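Local coordinates for protein diaminopimelate decarboxylase (Phaeodactylum tricornutum, PDB 7JPJ) that probably catalyses the pyridoxal 5'-phosphate-dependent decarboxylation of diaminopimelate in lysine biosynthesis, working as an obligate dimer, at residues T347-V352 with E375-A380; H307-L312 with V351-C356; I331-G336 with D385-D390; A314-V319 with S359-T364; G25-Y30 with V292-D297. All blocks are in the same frame, centred on the assembly; numbering follows the deposited sequence.

Contact 1: T347-V352 with E375-A380; sequences TESVVV and EQELRA
Glu348 and Val350 pair with Leu378 and Gln376 as the hydrogen-bonded positions of two antiparallel strands in the mixed sheet of the β-domain, the second domain of fold type III decarboxylases. The strands are strongly twisted, their directions 137° apart. Glu348 N gives a bond of 2.9 Å to Leu378 O. The return bond, from Leu378 N to Glu348 O, is longer at 3.3 Å. At the other end Gln376 N reaches Val350 O, whereas the bond from Val350 N to Gln376 O is weak.

The close packing is on the face of Val350 and Leu378. There Val350 CG2, set between its backbone N and carbonyl carbon (the branch anti to the carbonyl being CG1), meets Leu378 CD1 at 3.7 Å, the two side chains crossing nearly at right angles. Ile331 and Ile333 of strand 331-334 cover Leu378, and Leu310 adjoins Val350. Glu348 lies on this face too, and its carboxylate turns to Lys298 in a salt bridge.

The face of Ser349 and Glu377 is looser and more open to solvent. Glu377 lies across Thr347 without a hydrogen bond, its OE1 being 3.8 Å from Thr347 OG1. Glu375 is exposed, but its aliphatic part is used: CG sits 3.7 Å from Val351 CG2. At the far end of the pairing Arg379 extends away to Val343 O. Near Leu378 a water bridges the two strands through their backbones, donating to Glu348 O at 2.9 Å and to Arg379 O at 2.8 Å.

Contact 2: H307-L312 with V351-C356; sequences HTFLKL and VVVGHC
Phe309 and Val351 stand side by side on one face of a two-stranded parallel pairing, with Val353 next along the same face. Phe309 CD2 is the atom that touches both: Val353 CG1 comes to the ring edge, near its plane, at 3.8 Å, while Val351 CG1 approaches obliquely. The other branch of Val351, CG2, reaches back to His307, 3.5 Å from its CD2. Val353 CG2 in turn runs alongside the chain of Lys311, 3.6 Å from Lys311 CG. On the reverse face the Leu312 side chain passes obliquely over Val352, its CD1 3.6 Å from Val352 CG1; with that branch anti to the backbone N (chi1 -175°), Val352 presents it to Leu312.

Four backbone bonds hold these side chains in step, alternating from one strand to the other as parallel β-strands require: Val351 N to Thr308 O, Leu310 N to Val351 O at 2.7 Å, Val353 N to Leu310 O, and Leu312 N to Val353 O at 3.2 Å. Strands 308-312 and 347-353 are thus neighbours inside the mixed sheet of the β-domain, 30° apart in direction.

Farther out, strand 289-300 pairs with the opposite edge of strand 308-312, and Leu373 packs on Phe309 and His307. The second subunit closes over the Phe309 and Val353 face: Ser171 and Ser173 of that subunit pack there, and its Gln104 accepts from Lys311 NZ. Beyond the strand end, His355 CB lies near Leu312 O. The His355 ring stacks with Phe407, and its two nitrogens bond to Thr317 OG1 and to Glu105 of the second subunit.

Contact 3: I331-G336 with D385-D390; sequences ITILPG and DILVMD
Asp385 supplies the flat group here, a carboxylate gripped from two ends. Gly336 N meets OD1 on its anti side, 27° out of the carboxylate plane, in a nearly straight bond of 2.9 Å between Gly336 N and Asp385 OD1. Pro335 CA lies 3.6 Å from the same Asp385 OD1. OD2 is taken by Ala382 N and by a salt bridge from Arg379, so both oxygens have partners and the rotation of the group is fixed.

From this anchored end four backbone bonds run between the strands: Ile386 N to Leu334 O, Leu334 N to Ile386 O at 2.8 Å, Val388 N to Thr332 O, and Thr332 N to Val388 O.

Side chains separate onto two faces. On the face of Ile331, Ile333, Leu387 and Met389, the CG2 branch of Ile331 crosses Leu387, 3.7 Å from Leu387 CG, and its CG1 lies beside the Met389 chain, 3.8 Å from Met389 CG. Ile333 CG1 reaches Leu387 CD1 at 4.0 Å. With CG anti to the backbone N (chi1 -168°), Leu387 meets both isoleucines. On the other face Leu334 CD1 comes 4.3 Å from Val388 CG2, and helix 14-24 packs over Leu334 and Ile386. Strand 289-300 pairs with the opposite edge of strand 386-390, leaving strand 331-334 joined to the sheet through this antiparallel pairing of alternating hydrogen-bonded and non-hydrogen-bonded positions in the β-domain.

Contact 4: A314-V319 with S359-T364; sequences AGMTDV and SGDLMT
Asp361 OD1 receives the backbone N-H of Met316 at 3.0 Å, the one hydrogen bond that crosses between the two loops. The donor comes from above the carboxylate plane, 36° out of it. The other oxygen, OD2, accepts from Cys356 N, so one buried carboxylate ties together the turn after strand 308-312 and the turn after strand 347-353. Asp361 extends its carboxylate with CG anti to the backbone N (chi1 -166°).

The Met316 side chain folds over the same carboxylate: Met316 CG lies against it, and beyond the bend at the sulfur Met316 CE reaches to 3.8 Å from Asp361 CA. Met363, bent at both chi2 and chi3, brings its methyl to Gly315 and Val319, with Met363 CE 3.8 Å from Gly315 CA and 4.1 Å from Val319 CB.

Within 314-319 the chain is pinned by Gly315 O, which takes Asp318 N and Val319 N from opposite faces of its plane, while Gly315 N bonds to Asp318 OD2 at 3.1 Å. Outside the pair, Ser323 OG binds Gly360 O and Tyr30 OH binds Asp318 O. Asp361 is itself the centre of an inverse gamma turn, in a loop probably close to the active site: its side chain lies about 8 Å from that of Cys357, the predicted proton donor.

Contact 5: G25-Y30 with V292-D297; sequences GGTPLY and VSKVQD
Leu29 and Val292 form a single antiparallel hydrogen-bonded pair, Leu29 N giving to Val292 O at 3.0 Å and Val292 N to Leu29 O at 2.9 Å, just after the cis peptide that precedes Pro28. Val292 O also has Pro28 CA close by, 3.2 Å away. Leu29 and Val292 lie side by side on one face, with Leu29 CG 3.9 Å from Val292 CB; Cys20, Ile21 and Ala24 of helix 14-24 pack against Leu29.

Strand 29-33 comes from the beginning of the chain and Val292 follows Leu29 by 263 residues, so this pair stitches the N-terminal strand into the β-domain sheet. Strand 289-300 carries a classic β-bulge farther on, where Gln296 and Asp297 both face Lys311.

Thr27 points toward strand 289-300, its CG2 lying 3.5 Å from Val292 O. Its hydroxyl, set between the backbone N and the carbonyl carbon (chi1 38°), lies against the bent chain of Lys294, with Thr27 OG1 3.6 Å from Lys294 CE, the two side chains crossing at about a right angle. Asp313 is the polar partner of that hydroxyl, and it also accepts from Lys294 N.

In the fold
Contacts 1, 2, 3 and 5 are pairings within one mixed sheet of the β-domain, and contact 4 joins loops that leave two of its strands. Contact 5 comes first along the chain; contact 1 is nested inside the loop closed by contact 3, and contacts 2 and 4 cross. Contacts 1 and 2 share strand 347-353, their centres about 11 Å apart. Contacts 3 and 5 meet through strands 386-390 and 289-300, about 9 Å between centres, the same as between contacts 2 and 4. Contacts 2, 4 and 5 also reach the second subunit, so the sheet's strands and loops contribute to the dimer interface.

Contact 1: T347-V352 with E375-A380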
# COMPACT_ATOMS: atom_id res chain seq x y z
N THR A 347 -5.30 16.95 28.25
CA THR A 347 -5.76 16.00 27.25
C THR A 347 -6.68 16.69 26.25
O THR A 347 -7.21 17.78 26.50
CB THR A 347 -6.48 14.80 27.88
OG1 THR A 347 -7.46 15.27 28.83
CG2 THR A 347 -5.49 13.89 28.59
N GLU A 348 -6.87 16.03 25.11
CA GLU A 348 -7.76 16.52 24.06
C GLU A 348 -8.10 15.38 23.12
O GLU A 348 -7.21 14.63 22.72
CB GLU A 348 -7.12 17.68 23.29
CG GLU A 348 -8.10 18.54 22.51
CD GLU A 348 -7.42 19.57 21.62
OE1 GLU A 348 -6.18 19.47 21.44
OE2 GLU A 348 -8.11 20.47 21.11
N SER A 349 -9.38 15.24 22.79
CA SER A 349 -9.82 14.27 21.79
C SER A 349 -9.60 14.83 20.39
O SER A 349 -10.08 15.92 20.07
CB SER A 349 -11.29 13.91 21.99
OG SER A 349 -11.46 13.09 23.13
N VAL A 350 -8.89 14.08 19.55
CA VAL A 350 -8.51 14.53 18.22
C VAL A 350 -8.65 13.39 17.23
O VAL A 350 -8.84 12.22 17.60
CB VAL A 350 -7.06 15.08 18.18
CG1 VAL A 350 -6.89 16.25 19.14
CG2 VAL A 350 -6.07 13.97 18.48
N VAL A 351 -8.58 13.75 15.95
CA VAL A 351 -8.44 12.81 14.84
C VAL A 351 -7.07 13.03 14.23
O VAL A 351 -6.63 14.18 14.08
CB VAL A 351 -9.55 13.00 13.79
CG1 VAL A 351 -9.27 12.18 12.55
CG2 VAL A 351 -10.91 12.64 14.38
N VAL A 352 -6.37 11.95 13.91
CA VAL A 352 -5.02 12.01 13.37
C VAL A 352 -5.07 11.67 11.89
O VAL A 352 -5.57 10.61 11.51
CB VAL A 352 -4.07 11.06 14.13
CG1 VAL A 352 -2.64 11.24 13.64
CG2 VAL A 352 -4.16 11.31 15.63
N GLU A 375 -12.00 9.14 17.26
CA GLU A 375 -11.17 10.03 18.05
C GLU A 375 -10.52 9.27 19.20
O GLU A 375 -11.15 8.42 19.83
CB GLU A 375 -11.98 11.19 18.62
CG GLU A 375 -12.64 12.08 17.59
CD GLU A 375 -13.36 13.25 18.22
OE1 GLU A 375 -13.32 13.38 19.46
OE2 GLU A 375 -13.96 14.06 17.47
N GLN A 376 -9.25 9.58 19.47
CA GLN A 376 -8.54 9.05 20.62
C GLN A 376 -8.23 10.17 21.60
O GLN A 376 -7.87 11.28 21.19
CB GLN A 376 -7.24 8.35 20.19
CG GLN A 376 -7.44 7.22 19.19
CD GLN A 376 -6.21 6.32 19.07
OE1 GLN A 376 -5.32 6.35 19.92
NE2 GLN A 376 -6.17 5.51 18.02
N GLU A 377 -8.39 9.90 22.89
CA GLU A 377 -8.01 10.85 23.92
C GLU A 377 -6.51 10.78 24.12
O GLU A 377 -5.99 9.76 24.60
CB GLU A 377 -8.76 10.57 25.22
CG GLU A 377 -9.01 11.79 26.10
CD GLU A 377 -9.66 11.44 27.43
OE1 GLU A 377 -9.21 11.95 28.48
OE2 GLU A 377 -10.63 10.65 27.42
N LEU A 378 -5.80 11.83 23.73
CA LEU A 378 -4.35 11.90 23.84
C LEU A 378 -3.95 13.16 24.59
O LEU A 378 -4.79 13.98 24.96
CB LEU A 378 -3.67 11.85 22.47
CG LEU A 378 -4.28 10.90 21.44
CD1 LEU A 378 -3.97 11.37 20.03
CD2 LEU A 378 -3.77 9.49 21.66
N ARG A 379 -2.65 13.31 24.82
CA ARG A 379 -2.13 14.54 25.40
C ARG A 379 -2.36 15.70 24.44
O ARG A 379 -2.18 15.56 23.23
CB ARG A 379 -0.63 14.39 25.70
CG ARG A 379 0.07 15.68 26.09
CD ARG A 379 1.57 15.48 26.25
NE ARG A 379 2.28 16.74 26.47
CZ ARG A 379 2.78 17.49 25.49
NH1 ARG A 379 2.64 17.12 24.23
NH2 ARG A 379 3.42 18.62 25.77
N ALA A 380 -2.78 16.83 24.99
CA ALA A 380 -2.93 18.04 24.19
C ALA A 380 -1.63 18.33 23.45
O ALA A 380 -0.57 18.43 24.06
CB ALA A 380 -3.31 19.22 25.08
O HOH W 1 -4.59 15.52 21.85

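Contact 2: H307-L312 with V351-C356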
# COMPACT_ATOMS: atom_id res chain seq x y z
N HIS A 307 -14.59 18.10 14.19
CA HIS A 307 -13.46 17.43 14.82
C HIS A 307 -12.30 18.40 14.95
O HIS A 307 -12.29 19.48 14.35
CB HIS A 307 -13.02 16.19 14.02
CG HIS A 307 -14.07 15.13 13.92
ND1 HIS A 307 -15.18 15.25 13.12
CD2 HIS A 307 -14.17 13.92 14.53
CE1 HIS A 307 -15.93 14.16 13.24
NE2 HIS A 307 -15.34 13.34 14.08
N THR A 308 -11.32 17.99 15.75
CA THR A 308 -10.00 18.61 15.77
C THR A 308 -9.02 17.63 15.14
O THR A 308 -8.96 16.47 15.54
CB THR A 308 -9.57 18.96 17.20
OG1 THR A 308 -10.29 20.12 17.64
CG2 THR A 308 -8.08 19.24 17.26
N PHE A 309 -8.29 18.10 14.13
CA PHE A 309 -7.42 17.25 13.33
C PHE A 309 -5.96 17.53 13.64
O PHE A 309 -5.53 18.69 13.61
CB PHE A 309 -7.68 17.46 11.83
CG PHE A 309 -9.07 17.09 11.40
CD1 PHE A 309 -10.12 17.99 11.53
CD2 PHE A 309 -9.33 15.85 10.84
CE1 PHE A 309 -11.40 17.65 11.12
CE2 PHE A 309 -10.61 15.51 10.43
CZ PHE A 309 -11.64 16.41 10.57
N LEU A 310 -5.20 16.47 13.92
CA LEU A 310 -3.75 16.54 14.02
C LEU A 310 -3.16 16.00 12.72
O LEU A 310 -3.36 14.83 12.38
CB LEU A 310 -3.24 15.73 15.21
CG LEU A 310 -3.56 16.21 16.62
CD1 LEU A 310 -2.79 15.38 17.63
CD2 LEU A 310 -3.24 17.68 16.79
N LYS A 311 -2.44 16.85 12.00
CA LYS A 311 -1.83 16.48 10.73
C LYS A 311 -0.35 16.21 10.95
O LYS A 311 0.38 17.07 11.45
CB LYS A 311 -2.02 17.59 9.69
CG LYS A 311 -3.43 18.15 9.63
CD LYS A 311 -3.49 19.44 8.82
CE LYS A 311 -4.15 19.23 7.47
NZ LYS A 311 -4.19 20.48 6.67
N LEU A 312 0.09 15.01 10.59
CA LEU A 312 1.47 14.59 10.76
C LEU A 312 2.28 14.85 9.50
O LEU A 312 1.75 15.27 8.46
CB LEU A 312 1.54 13.11 11.12
CG LEU A 312 0.60 12.56 12.20
CD1 LEU A 312 0.67 11.05 12.21
CD2 LEU A 312 0.96 13.13 13.56
N VAL A 351 -8.58 13.75 15.95
CA VAL A 351 -8.44 12.81 14.84
C VAL A 351 -7.07 13.03 14.23
O VAL A 351 -6.63 14.18 14.08
CB VAL A 351 -9.55 13.00 13.79
CG1 VAL A 351 -9.27 12.18 12.55
CG2 VAL A 351 -10.91 12.64 14.38
N VAL A 352 -6.37 11.95 13.91
CA VAL A 352 -5.02 12.01 13.37
C VAL A 352 -5.07 11.67 11.89
O VAL A 352 -5.57 10.61 11.51
CB VAL A 352 -4.07 11.06 14.13
CG1 VAL A 352 -2.64 11.24 13.64
CG2 VAL A 352 -4.16 11.31 15.63
N VAL A 353 -4.54 12.57 11.06
CA VAL A 353 -4.53 12.38 9.61
C VAL A 353 -3.09 12.41 9.12
O VAL A 353 -2.19 12.94 9.76
CB VAL A 353 -5.38 13.44 8.87
CG1 VAL A 353 -6.82 13.40 9.35
CG2 VAL A 353 -4.77 14.82 9.04
N GLY A 354 -2.90 11.82 7.93
CA GLY A 354 -1.59 11.77 7.32
C GLY A 354 -1.32 12.93 6.37
O GLY A 354 -2.21 13.72 6.04
N HIS A 355 -0.07 13.01 5.92
CA HIS A 355 0.37 14.11 5.08
C HIS A 355 0.06 13.91 3.60
O HIS A 355 0.31 14.82 2.80
CB HIS A 355 1.88 14.35 5.26
CG HIS A 355 2.73 13.17 4.89
ND1 HIS A 355 4.11 13.24 4.84
CD2 HIS A 355 2.40 11.90 4.55
CE1 HIS A 355 4.59 12.06 4.49
NE2 HIS A 355 3.58 11.23 4.30
N CYS A 356 -0.47 12.75 3.20
CA CYS A 356 -0.79 12.53 1.80
C CYS A 356 -2.07 13.25 1.42
O CYS A 356 -3.04 13.28 2.19
CB CYS A 356 -0.93 11.03 1.50
SG CYS A 356 0.55 10.07 1.79

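Contact 3: I331-G336 with D385-D390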
# COMPACT_ATOMS: atom_id res chain seq x y z
N ILE A 331 -1.25 5.06 20.32
CA ILE A 331 -0.75 6.38 19.95
C ILE A 331 -0.45 7.17 21.21
O ILE A 331 -1.32 7.31 22.08
CB ILE A 331 -1.75 7.13 19.05
CG1 ILE A 331 -1.95 6.37 17.74
CG2 ILE A 331 -1.26 8.54 18.79
CD1 ILE A 331 -3.17 6.79 16.97
N THR A 332 0.77 7.68 21.32
CA THR A 332 1.19 8.52 22.43
C THR A 332 1.80 9.80 21.87
O THR A 332 2.59 9.75 20.91
CB THR A 332 2.20 7.81 23.33
OG1 THR A 332 1.56 6.69 23.96
CG2 THR A 332 2.72 8.75 24.40
N ILE A 333 1.44 10.93 22.46
CA ILE A 333 1.96 12.23 22.06
C ILE A 333 2.91 12.72 23.14
O ILE A 333 2.52 12.86 24.31
CB ILE A 333 0.83 13.24 21.83
CG1 ILE A 333 0.07 12.87 20.55
CG2 ILE A 333 1.39 14.66 21.74
CD1 ILE A 333 -1.17 13.69 20.34
N LEU A 334 4.17 12.97 22.76
CA LEU A 334 5.22 13.43 23.65
C LEU A 334 5.61 14.86 23.31
O LEU A 334 5.45 15.30 22.16
CB LEU A 334 6.45 12.52 23.56
CG LEU A 334 6.21 11.06 23.95
CD1 LEU A 334 7.38 10.19 23.55
CD2 LEU A 334 5.92 10.95 25.44
N PRO A 335 6.13 15.62 24.28
CA PRO A 335 6.50 17.02 24.00
C PRO A 335 7.67 17.10 23.03
O PRO A 335 8.67 16.39 23.17
CB PRO A 335 6.88 17.57 25.37
CG PRO A 335 7.25 16.36 26.17
CD PRO A 335 6.35 15.27 25.69
N GLY A 336 7.53 17.97 22.03
CA GLY A 336 8.62 18.26 21.11
C GLY A 336 9.85 18.85 21.78
O GLY A 336 10.89 19.00 21.12
N ASP A 385 5.04 18.89 18.49
CA ASP A 385 5.07 17.75 19.39
C ASP A 385 5.20 16.45 18.61
O ASP A 385 4.84 16.37 17.43
CB ASP A 385 3.82 17.72 20.27
CG ASP A 385 3.83 18.79 21.34
OD1 ASP A 385 4.92 19.26 21.71
OD2 ASP A 385 2.73 19.16 21.82
N ILE A 386 5.72 15.43 19.28
CA ILE A 386 5.99 14.14 18.65
C ILE A 386 4.79 13.23 18.85
O ILE A 386 4.27 13.10 19.97
CB ILE A 386 7.27 13.51 19.24
CG1 ILE A 386 8.46 14.45 19.05
CG2 ILE A 386 7.53 12.15 18.63
CD1 ILE A 386 9.64 14.12 19.94
N LEU A 387 4.35 12.59 17.77
CA LEU A 387 3.34 11.54 17.83
C LEU A 387 4.03 10.21 17.57
O LEU A 387 4.81 10.08 16.62
CB LEU A 387 2.22 11.78 16.81
CG LEU A 387 0.98 10.90 16.97
CD1 LEU A 387 -0.29 11.70 16.73
CD2 LEU A 387 1.03 9.68 16.05
N VAL A 388 3.74 9.22 18.40
CA VAL A 388 4.38 7.91 18.32
C VAL A 388 3.30 6.86 18.12
O VAL A 388 2.43 6.68 18.98
CB VAL A 388 5.21 7.60 19.58
CG1 VAL A 388 5.71 6.16 19.54
CG2 VAL A 388 6.38 8.56 19.69
N MET A 389 3.35 6.16 16.99
CA MET A 389 2.45 5.05 16.70
C MET A 389 3.19 3.76 17.00
O MET A 389 4.10 3.37 16.26
CB MET A 389 1.98 5.10 15.25
CG MET A 389 0.59 5.70 15.06
SD MET A 389 0.05 5.71 13.33
CE MET A 389 -1.28 4.50 13.38
N ASP A 390 2.79 3.09 18.07
CA ASP A 390 3.44 1.85 18.49
C ASP A 390 2.84 0.65 17.76
O ASP A 390 1.84 0.76 17.05
CB ASP A 390 3.32 1.68 20.01
CG ASP A 390 4.34 2.51 20.77
OD1 ASP A 390 5.52 2.51 20.37
OD2 ASP A 390 3.96 3.16 21.76

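Contact 4: A314-V319 with S359-T364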
# COMPACT_ATOMS: atom_id res chain seq x y z
N ALA A 314 3.73 12.25 8.20
CA ALA A 314 3.79 10.86 7.79
C ALA A 314 2.38 10.40 7.46
O ALA A 314 1.42 11.16 7.57
CB ALA A 314 4.43 9.99 8.88
N GLY A 315 2.25 9.14 7.05
CA GLY A 315 0.93 8.61 6.75
C GLY A 315 1.00 7.22 6.15
O GLY A 315 1.89 6.43 6.49
N MET A 316 0.04 6.93 5.27
CA MET A 316 -0.01 5.63 4.61
C MET A 316 1.28 5.31 3.86
O MET A 316 1.55 4.14 3.57
CB MET A 316 -1.20 5.58 3.65
CG MET A 316 -1.38 6.85 2.85
SD MET A 316 -2.54 6.66 1.49
CE MET A 316 -3.97 6.00 2.37
N THR A 317 2.09 6.33 3.53
CA THR A 317 3.43 6.10 3.01
C THR A 317 4.31 5.33 3.98
O THR A 317 5.30 4.72 3.57
CB THR A 317 4.10 7.44 2.69
OG1 THR A 317 3.84 8.36 3.75
CG2 THR A 317 3.56 8.02 1.39
N ASP A 318 3.97 5.35 5.27
CA ASP A 318 4.79 4.72 6.30
C ASP A 318 4.05 3.66 7.10
O ASP A 318 4.65 2.64 7.46
CB ASP A 318 5.34 5.80 7.24
CG ASP A 318 5.81 7.03 6.49
OD1 ASP A 318 6.89 6.97 5.86
OD2 ASP A 318 5.08 8.04 6.50
N VAL A 319 2.78 3.87 7.40
CA VAL A 319 1.95 2.88 8.08
C VAL A 319 0.63 2.78 7.32
O VAL A 319 -0.19 3.71 7.38
CB VAL A 319 1.71 3.22 9.56
CG1 VAL A 319 0.86 2.15 10.21
CG2 VAL A 319 3.04 3.36 10.29
N SER A 359 -8.08 11.49 0.77
CA SER A 359 -9.07 11.47 1.84
C SER A 359 -8.91 10.25 2.75
O SER A 359 -9.17 10.34 3.95
CB SER A 359 -10.48 11.50 1.26
OG SER A 359 -10.54 10.82 0.02
N GLY A 360 -8.45 9.13 2.20
CA GLY A 360 -8.31 7.92 2.99
C GLY A 360 -7.11 7.87 3.91
O GLY A 360 -6.98 6.90 4.67
N ASP A 361 -6.23 8.87 3.86
CA ASP A 361 -5.01 8.86 4.68
C ASP A 361 -5.35 9.21 6.13
O ASP A 361 -5.00 10.26 6.66
CB ASP A 361 -3.97 9.81 4.10
CG ASP A 361 -2.59 9.59 4.70
OD1 ASP A 361 -2.43 8.62 5.47
OD2 ASP A 361 -1.68 10.39 4.41
N LEU A 362 -6.04 8.28 6.77
CA LEU A 362 -6.52 8.45 8.14
C LEU A 362 -5.73 7.54 9.07
O LEU A 362 -5.52 6.36 8.76
CB LEU A 362 -8.02 8.14 8.21
CG LEU A 362 -8.71 8.11 9.57
CD1 LEU A 362 -8.48 9.41 10.31
CD2 LEU A 362 -10.19 7.86 9.37
N MET A 363 -5.28 8.09 10.19
CA MET A 363 -4.47 7.35 11.15
C MET A 363 -5.24 6.88 12.38
O MET A 363 -4.72 6.07 13.14
CB MET A 363 -3.27 8.20 11.60
CG MET A 363 -2.23 8.42 10.51
SD MET A 363 -1.65 6.88 9.78
CE MET A 363 0.11 7.00 10.05
N THR A 364 -6.46 7.38 12.59
CA THR A 364 -7.31 6.97 13.70
C THR A 364 -8.68 6.57 13.17
O THR A 364 -9.66 7.32 13.31
CB THR A 364 -7.45 8.08 14.74
OG1 THR A 364 -7.79 9.31 14.09
CG2 THR A 364 -6.15 8.26 15.51

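Contact 5: G25-Y30 with V292-D297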
# COMPACT_ATOMS: atom_id res chain seq x y z
N GLY A 25 18.04 12.47 11.49
CA GLY A 25 17.99 13.73 10.78
C GLY A 25 16.62 14.36 10.65
O GLY A 25 16.41 15.19 9.76
N GLY A 26 15.67 13.98 11.50
CA GLY A 26 14.33 14.54 11.48
C GLY A 26 13.28 13.46 11.37
O GLY A 26 13.57 12.27 11.27
N THR A 27 12.03 13.90 11.39
CA THR A 27 10.87 13.03 11.30
C THR A 27 10.34 12.99 9.87
O THR A 27 10.58 13.92 9.08
CB THR A 27 9.76 13.53 12.25
OG1 THR A 27 9.73 14.96 12.25
CG2 THR A 27 10.01 13.02 13.66
N PRO A 28 9.63 11.92 9.48
CA PRO A 28 9.30 10.72 10.26
C PRO A 28 10.41 9.67 10.25
O PRO A 28 11.36 9.79 9.48
CB PRO A 28 8.06 10.19 9.55
CG PRO A 28 8.26 10.58 8.13
CD PRO A 28 8.99 11.90 8.15
N LEU A 29 10.28 8.66 11.10
CA LEU A 29 11.27 7.58 11.16
C LEU A 29 10.65 6.37 11.84
O LEU A 29 9.66 6.47 12.56
CB LEU A 29 12.53 8.02 11.91
CG LEU A 29 12.35 8.47 13.36
CD1 LEU A 29 12.80 7.38 14.34
CD2 LEU A 29 13.10 9.77 13.62
N TYR A 30 11.25 5.21 11.58
CA TYR A 30 10.92 3.98 12.27
C TYR A 30 11.93 3.74 13.38
O TYR A 30 13.14 3.85 13.15
CB TYR A 30 10.91 2.78 11.32
CG TYR A 30 9.93 2.84 10.17
CD1 TYR A 30 8.60 2.49 10.34
CD2 TYR A 30 10.35 3.22 8.89
CE1 TYR A 30 7.71 2.53 9.28
CE2 TYR A 30 9.47 3.27 7.83
CZ TYR A 30 8.15 2.92 8.03
OH TYR A 30 7.27 2.96 6.97
N VAL A 292 7.69 7.28 14.48
CA VAL A 292 7.93 8.52 15.21
C VAL A 292 7.78 9.67 14.23
O VAL A 292 8.58 9.80 13.29
CB VAL A 292 9.31 8.53 15.87
CG1 VAL A 292 9.48 9.77 16.73
CG2 VAL A 292 9.51 7.28 16.70
N SER A 293 6.76 10.50 14.44
CA SER A 293 6.48 11.63 13.56
C SER A 293 6.22 12.88 14.40
O SER A 293 6.11 12.82 15.63
CB SER A 293 5.28 11.35 12.65
OG SER A 293 4.08 11.29 13.40
N LYS A 294 6.11 14.01 13.71
CA LYS A 294 5.84 15.29 14.35
C LYS A 294 4.49 15.82 13.89
O LYS A 294 4.05 15.56 12.76
CB LYS A 294 6.94 16.32 14.05
CG LYS A 294 7.94 16.48 15.19
CD LYS A 294 9.10 17.39 14.82
CE LYS A 294 10.44 16.79 15.25
NZ LYS A 294 10.92 17.32 16.56
N VAL A 295 3.82 16.55 14.78
CA VAL A 295 2.57 17.23 14.46
C VAL A 295 2.94 18.52 13.74
O VAL A 295 3.37 19.50 14.36
CB VAL A 295 1.73 17.50 15.71
CG1 VAL A 295 0.37 18.04 15.33
CG2 VAL A 295 1.59 16.22 16.53
N GLN A 296 2.79 18.53 12.42
CA GLN A 296 3.17 19.69 11.62
C GLN A 296 2.02 20.68 11.41
O GLN A 296 2.27 21.79 10.94
CB GLN A 296 3.70 19.24 10.25
CG GLN A 296 2.79 18.28 9.51
CD GLN A 296 2.09 18.92 8.33
OE1 GLN A 296 2.25 20.11 8.06
NE2 GLN A 296 1.30 18.13 7.61
N ASP A 297 0.79 20.31 11.76
CA ASP A 297 -0.34 21.22 11.62
C ASP A 297 -1.50 20.71 12.47
O ASP A 297 -1.60 19.52 12.75
CB ASP A 297 -0.77 21.35 10.16
CG ASP A 297 -1.51 22.65 9.88
OD1 ASP A 297 -1.82 23.39 10.84
OD2 ASP A 297 -1.80 22.93 8.70